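Local coordinates for FAD dependent oxidoreductase domain-containing protein (Deinococcus radiodurans R1, PDB 3C4N), which is of unknown function but binds ADP and is probably an FAD-dependent oxidoreductase, at residues A[359-364]-A[380-385]; A[98-103]-A[163-168]. One frame throughout, in Å; residues are numbered along the deposited sequence.

Contact 1. Residues A[359-364]-A[380-385]; sequences APPQAE and DTLGLA
The five-membered ring of P361 is set crosswise to the side chain of L382, the two meeting at about a right angle, while the ring of P360 comes to the end of the same leucine. Together they join the lead-in to strand 362-367, which pairs antiparallel with strand 370-374 in the sheet of the Rossmann-type FAD-dependent oxidoreductase fold, to the first turns of helix 379-398, the next helix after that hairpin. P361 offers the CG and CD side of its ring: CD lies 3.6 Å from L382 CB, and CG is 3.7 Å from that same CB. The ring also runs on over the leucine backbone, with P361 CG 3.8 Å from L382 C. At the leucine's far end CD1 sits 3.6 Å from P360 CB and 3.7 Å from P361 CD, so one methyl is shared by both prolines. L382 reaches them because its CG lies anti to the carbonyl carbon (chi1 -49°); elsewhere it touches A99 of helix 96-107. Prolines suit this largely buried meeting, in which the side chains touch through carbon alone, since neither brings an N-H that would need an acceptor. An alanine in place of P361 would lack CG and CD, and would probably open a gap beside L382 CB and leave its CD1 with P360 alone of the two prolines. Nearest in backbone are P361 and G383, their CA atoms 5.9 Å apart; a CB on the glycine would point away from the proline, so it is the backbone of G383 that meets the ring, with P361 CG 3.9 Å from G383 N.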
loop_
_atom_site.group_PDB
_atom_site.type_symbol
_atom_site.label_atom_id
_atom_site.label_comp_id
_atom_site.label_asym_id
_atom_site.label_seq_id
_atom_site.Cartn_x
_atom_site.Cartn_y
_atom_site.Cartn_z
ATOM N N ALA A 359 11.774 3.444 -29.878
ATOM C CA ALA A 359 12.869 2.972 -29.037
ATOM C C ALA A 359 12.295 2.087 -27.935
ATOM O O ALA A 359 11.233 2.369 -27.397
ATOM C CB ALA A 359 13.627 4.163 -28.429
ATOM N N PRO A 360 13.008 1.015 -27.570
ATOM C CA PRO A 360 12.574 0.077 -26.532
ATOM C C PRO A 360 12.826 0.531 -25.093
ATOM O O PRO A 360 13.412 1.590 -24.855
ATOM C CB PRO A 360 13.394 -1.159 -26.866
ATOM C CG PRO A 360 14.721 -0.540 -27.198
ATOM C CD PRO A 360 14.318 0.604 -28.118
ATOM N N PRO A 361 12.369 -0.276 -24.116
ATOM C CA PRO A 361 12.543 0.003 -22.690
ATOM C C PRO A 361 14.044 -0.038 -22.417
ATOM O O PRO A 361 14.785 -0.756 -23.095
ATOM C CB PRO A 361 11.811 -1.155 -22.024
ATOM C CG PRO A 361 10.696 -1.442 -22.994
ATOM C CD PRO A 361 11.416 -1.384 -24.317
ATOM N N GLN A 362 14.502 0.717 -21.428
ATOM C CA GLN A 362 15.928 0.753 -21.117
ATOM C C GLN A 362 16.187 1.317 -19.725
ATOM O O GLN A 362 15.303 1.883 -19.084
ATOM C CB GLN A 362 16.667 1.633 -22.137
ATOM C CG GLN A 362 16.202 3.102 -22.134
ATOM C CD GLN A 362 17.152 4.060 -22.844
ATOM O OE1 GLN A 362 17.310 4.023 -24.073
ATOM N NE2 GLN A 362 17.793 4.931 -22.064
ATOM N N ALA A 363 17.417 1.163 -19.266
ATOM C CA ALA A 363 17.812 1.692 -17.979
ATOM C C ALA A 363 19.232 2.260 -18.120
ATOM O O ALA A 363 19.967 1.906 -19.044
ATOM C CB ALA A 363 17.781 0.593 -16.932
ATOM N N GLU A 364 19.616 3.147 -17.218
ATOM C CA GLU A 364 20.943 3.701 -17.284
ATOM C C GLU A 364 21.289 4.320 -15.940
ATOM O O GLU A 364 20.406 4.764 -15.210
ATOM C CB GLU A 364 21.004 4.742 -18.403
ATOM C CG GLU A 364 20.230 6.012 -18.123
ATOM C CD GLU A 364 20.053 6.877 -19.367
ATOM O OE1 GLU A 364 21.061 7.170 -20.066
ATOM O OE2 GLU A 364 18.896 7.270 -19.637
ATOM N N ASP A 380 4.966 -3.219 -23.532
ATOM C CA ASP A 380 4.171 -4.433 -23.443
ATOM C C ASP A 380 4.972 -5.673 -23.876
ATOM O O ASP A 380 4.729 -6.776 -23.382
ATOM C CB ASP A 380 2.871 -4.297 -24.263
ATOM C CG ASP A 380 1.944 -3.175 -23.729
ATOM O OD1 ASP A 380 1.748 -3.088 -22.486
ATOM O OD2 ASP A 380 1.409 -2.396 -24.558
ATOM N N THR A 381 5.941 -5.499 -24.770
ATOM C CA THR A 381 6.737 -6.642 -25.222
ATOM C C THR A 381 8.088 -6.782 -24.522
ATOM O O THR A 381 8.621 -7.885 -24.417
ATOM C CB THR A 381 7.003 -6.569 -26.743
ATOM O OG1 THR A 381 5.756 -6.530 -27.449
ATOM C CG2 THR A 381 7.805 -7.789 -27.211
ATOM N N LEU A 382 8.619 -5.667 -24.028
ATOM C CA LEU A 382 9.938 -5.652 -23.404
ATOM C C LEU A 382 10.046 -5.029 -22.002
ATOM O O LEU A 382 11.143 -4.968 -21.448
ATOM C CB LEU A 382 10.887 -4.896 -24.338
ATOM C CG LEU A 382 10.882 -5.293 -25.822
ATOM C CD1 LEU A 382 11.570 -4.223 -26.659
ATOM C CD2 LEU A 382 11.558 -6.627 -25.994
ATOM N N GLY A 383 8.932 -4.570 -21.432
ATOM C CA GLY A 383 8.960 -3.918 -20.123
ATOM C C GLY A 383 9.554 -4.654 -18.927
ATOM O O GLY A 383 10.466 -4.145 -18.286
ATOM N N LEU A 384 9.031 -5.834 -18.606
ATOM C CA LEU A 384 9.538 -6.599 -17.472
ATOM C C LEU A 384 11.043 -6.832 -17.569
ATOM O O LEU A 384 11.775 -6.582 -16.617
ATOM C CB LEU A 384 8.814 -7.950 -17.366
ATOM C CG LEU A 384 7.335 -7.899 -16.961
ATOM C CD1 LEU A 384 6.666 -9.291 -17.072
ATOM C CD2 LEU A 384 7.261 -7.393 -15.531
ATOM N N ALA A 385 11.499 -7.284 -18.736
ATOM C CA ALA A 385 12.911 -7.571 -18.964
ATOM C C ALA A 385 13.820 -6.435 -18.540
ATOM O O ALA A 385 14.841 -6.664 -17.880
ATOM C CB ALA A 385 13.145 -7.903 -20.436
#

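Contact 2. Residues A[98-103]-A[163-168]; sequences QAEWTR and DPRALT
R165 grips E100 end-on with both terminal nitrogens: NH2 donates to E100 OE1 at 2.9 Å, and NH1 to E100 OE2 at 3.0 Å. Each oxygen is met on its syn side but from well out of the carboxylate plane, while the oxygens stay near the guanidinium plane; the two planes are only 22° apart. One helical turn on, R103 lies across the same partner. Its NH1 makes a weak, bent bond to the backbone R165 O (2.8 Å, 128°), while R165 NH2 stands over one face of its guanidinium and L167 CD1 over the other. The two arginines are close, R103 NE being 3.5 Å from R165 NH2; E100 probably offsets much of that repulsion. With CG anti to the backbone N (chi1 -155°), R103 also lays its aliphatic stem on the leucine, CG 3.5 Å from L167 CD1. R165 is presented by a type I beta turn, D163 to A166, that links strands 159-163 and 167-169. Inside it an Asx turn forms, D163 OD1 taking the R165 N at 2.7 Å from above the carboxylate plane. The other carboxylate oxygen, D163 OD2, accepts from T87 OG1 and A88 N. Farther out, W86 touches E100, R103 and L167 alike.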
loop_
_atom_site.group_PDB
_atom_site.type_symbol
_atom_site.label_atom_id
_atom_site.label_comp_id
_atom_site.label_asym_id
_atom_site.label_seq_id
_atom_site.Cartn_x
_atom_site.Cartn_y
_atom_site.Cartn_z
ATOM N N GLN A 98 15.154 -10.359 -24.390
ATOM C CA GLN A 98 14.306 -9.564 -23.514
ATOM C C GLN A 98 12.820 -9.821 -23.782
ATOM O O GLN A 98 12.022 -9.947 -22.850
ATOM C CB GLN A 98 14.611 -8.070 -23.694
ATOM C CG GLN A 98 16.005 -7.647 -23.215
ATOM C CD GLN A 98 17.125 -7.965 -24.198
ATOM O OE1 GLN A 98 16.952 -8.733 -25.148
ATOM N NE2 GLN A 98 18.293 -7.377 -23.959
ATOM N N ALA A 99 12.463 -9.912 -25.060
ATOM C CA ALA A 99 11.086 -10.141 -25.454
ATOM C C ALA A 99 10.545 -11.486 -24.991
ATOM O O ALA A 99 9.424 -11.571 -24.480
ATOM C CB ALA A 99 10.949 -10.032 -26.970
ATOM N N GLU A 100 11.331 -12.539 -25.167
ATOM C CA GLU A 100 10.871 -13.875 -24.783
ATOM C C GLU A 100 10.813 -14.045 -23.271
ATOM O O GLU A 100 9.898 -14.677 -22.751
ATOM C CB GLU A 100 11.770 -14.960 -25.399
ATOM C CG GLU A 100 11.700 -15.075 -26.941
ATOM C CD GLU A 100 10.267 -15.115 -27.504
ATOM O OE1 GLU A 100 9.348 -15.632 -26.825
ATOM O OE2 GLU A 100 10.072 -14.639 -28.648
ATOM N N TRP A 101 11.790 -13.480 -22.575
ATOM C CA TRP A 101 11.834 -13.564 -21.125
ATOM C C TRP A 101 10.592 -12.866 -20.572
ATOM O O TRP A 101 9.917 -13.377 -19.667
ATOM C CB TRP A 101 13.105 -12.888 -20.602
ATOM C CG TRP A 101 13.311 -13.071 -19.133
ATOM C CD1 TRP A 101 13.947 -14.108 -18.515
ATOM C CD2 TRP A 101 12.804 -12.233 -18.093
ATOM N NE1 TRP A 101 13.865 -13.972 -17.149
ATOM C CE2 TRP A 101 13.167 -12.827 -16.862
ATOM C CE3 TRP A 101 12.075 -11.038 -18.080
ATOM C CZ2 TRP A 101 12.821 -12.264 -15.627
ATOM C CZ3 TRP A 101 11.730 -10.480 -16.857
ATOM C CH2 TRP A 101 12.105 -11.094 -15.646
ATOM N N THR A 102 10.283 -11.695 -21.123
ATOM C CA THR A 102 9.104 -10.950 -20.689
ATOM C C THR A 102 7.853 -11.788 -20.958
ATOM O O THR A 102 6.962 -11.856 -20.113
ATOM C CB THR A 102 8.979 -9.593 -21.435
ATOM O OG1 THR A 102 10.083 -8.757 -21.073
ATOM C CG2 THR A 102 7.666 -8.886 -21.061
ATOM N N ARG A 103 7.799 -12.444 -22.120
ATOM C CA ARG A 103 6.632 -13.252 -22.454
ATOM C C ARG A 103 6.440 -14.371 -21.440
ATOM O O ARG A 103 5.320 -14.606 -20.978
ATOM C CB ARG A 103 6.730 -13.853 -23.870
ATOM C CG ARG A 103 5.344 -14.149 -24.461
ATOM C CD ARG A 103 5.324 -14.889 -25.801
ATOM N NE ARG A 103 4.966 -16.278 -25.546
ATOM C CZ ARG A 103 4.009 -16.968 -26.163
ATOM N NH1 ARG A 103 3.264 -16.437 -27.116
ATOM N NH2 ARG A 103 3.770 -18.208 -25.786
ATOM N N ASP A 163 0.873 -12.858 -36.558
ATOM C CA ASP A 163 1.762 -13.256 -35.466
ATOM C C ASP A 163 0.934 -14.146 -34.552
ATOM O O ASP A 163 0.169 -13.661 -33.721
ATOM C CB ASP A 163 2.289 -12.042 -34.688
ATOM C CG ASP A 163 2.928 -12.430 -33.359
ATOM O OD1 ASP A 163 3.071 -13.643 -33.083
ATOM O OD2 ASP A 163 3.283 -11.519 -32.580
ATOM N N PRO A 164 1.072 -15.470 -34.704
ATOM C CA PRO A 164 0.324 -16.435 -33.891
ATOM C C PRO A 164 0.694 -16.450 -32.411
ATOM O O PRO A 164 -0.048 -16.997 -31.595
ATOM C CB PRO A 164 0.627 -17.774 -34.572
ATOM C CG PRO A 164 0.926 -17.382 -35.992
ATOM C CD PRO A 164 1.794 -16.160 -35.786
ATOM N N ARG A 165 1.824 -15.846 -32.053
ATOM C CA ARG A 165 2.239 -15.840 -30.655
ATOM C C ARG A 165 1.891 -14.554 -29.892
ATOM O O ARG A 165 2.341 -14.362 -28.766
ATOM C CB ARG A 165 3.749 -16.096 -30.552
ATOM C CG ARG A 165 4.238 -17.340 -31.289
ATOM C CD ARG A 165 5.726 -17.522 -31.093
ATOM N NE ARG A 165 6.043 -17.732 -29.678
ATOM C CZ ARG A 165 7.110 -17.226 -29.068
ATOM N NH1 ARG A 165 7.961 -16.473 -29.748
ATOM N NH2 ARG A 165 7.336 -17.470 -27.786
ATOM N N ALA A 166 1.096 -13.675 -30.492
ATOM C CA ALA A 166 0.736 -12.425 -29.823
ATOM C C ALA A 166 -0.131 -12.712 -28.598
ATOM O O ALA A 166 -0.883 -13.682 -28.574
ATOM C CB ALA A 166 0.008 -11.485 -30.801
ATOM N N LEU A 167 -0.020 -11.863 -27.584
ATOM C CA LEU A 167 -0.780 -12.025 -26.354
ATOM C C LEU A 167 -1.405 -10.709 -25.882
ATOM O O LEU A 167 -0.858 -9.634 -26.129
ATOM C CB LEU A 167 0.141 -12.514 -25.234
ATOM C CG LEU A 167 1.001 -13.769 -25.338
ATOM C CD1 LEU A 167 1.857 -13.846 -24.092
ATOM C CD2 LEU A 167 0.132 -15.012 -25.480
ATOM N N THR A 168 -2.546 -10.787 -25.200
ATOM C CA THR A 168 -3.144 -9.576 -24.640
ATOM C C THR A 168 -3.317 -9.744 -23.140
ATOM O O THR A 168 -3.650 -10.826 -22.657
ATOM C CB THR A 168 -4.527 -9.209 -25.245
ATOM O OG1 THR A 168 -5.375 -10.360 -25.278
ATOM C CG2 THR A 168 -4.362 -8.639 -26.646
#

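Helix 96-107 is common ground for the two contacts, whose centres are 13 Å apart: segment 98-103 faces segment 163-168 in contact 2 and packs against 380-385 of contact 1. The join is partly polar, T102 OG1 lying 3.1 Å from A385 N in a probable hydrogen bond. That amide is one of those left without a bond to the preceding turn at the helix kink, and the threonine hydroxyl probably supplies its partner. Nearby, L382 CD2 packs 3.5 Å from A99 N. Contact 1 is the one close to the nucleotide: G383 is about 4 Å from the side chain of M47, an ADP-binding residue, and about 8 Å from the ADP itself, whereas contact 2 lies away from that site.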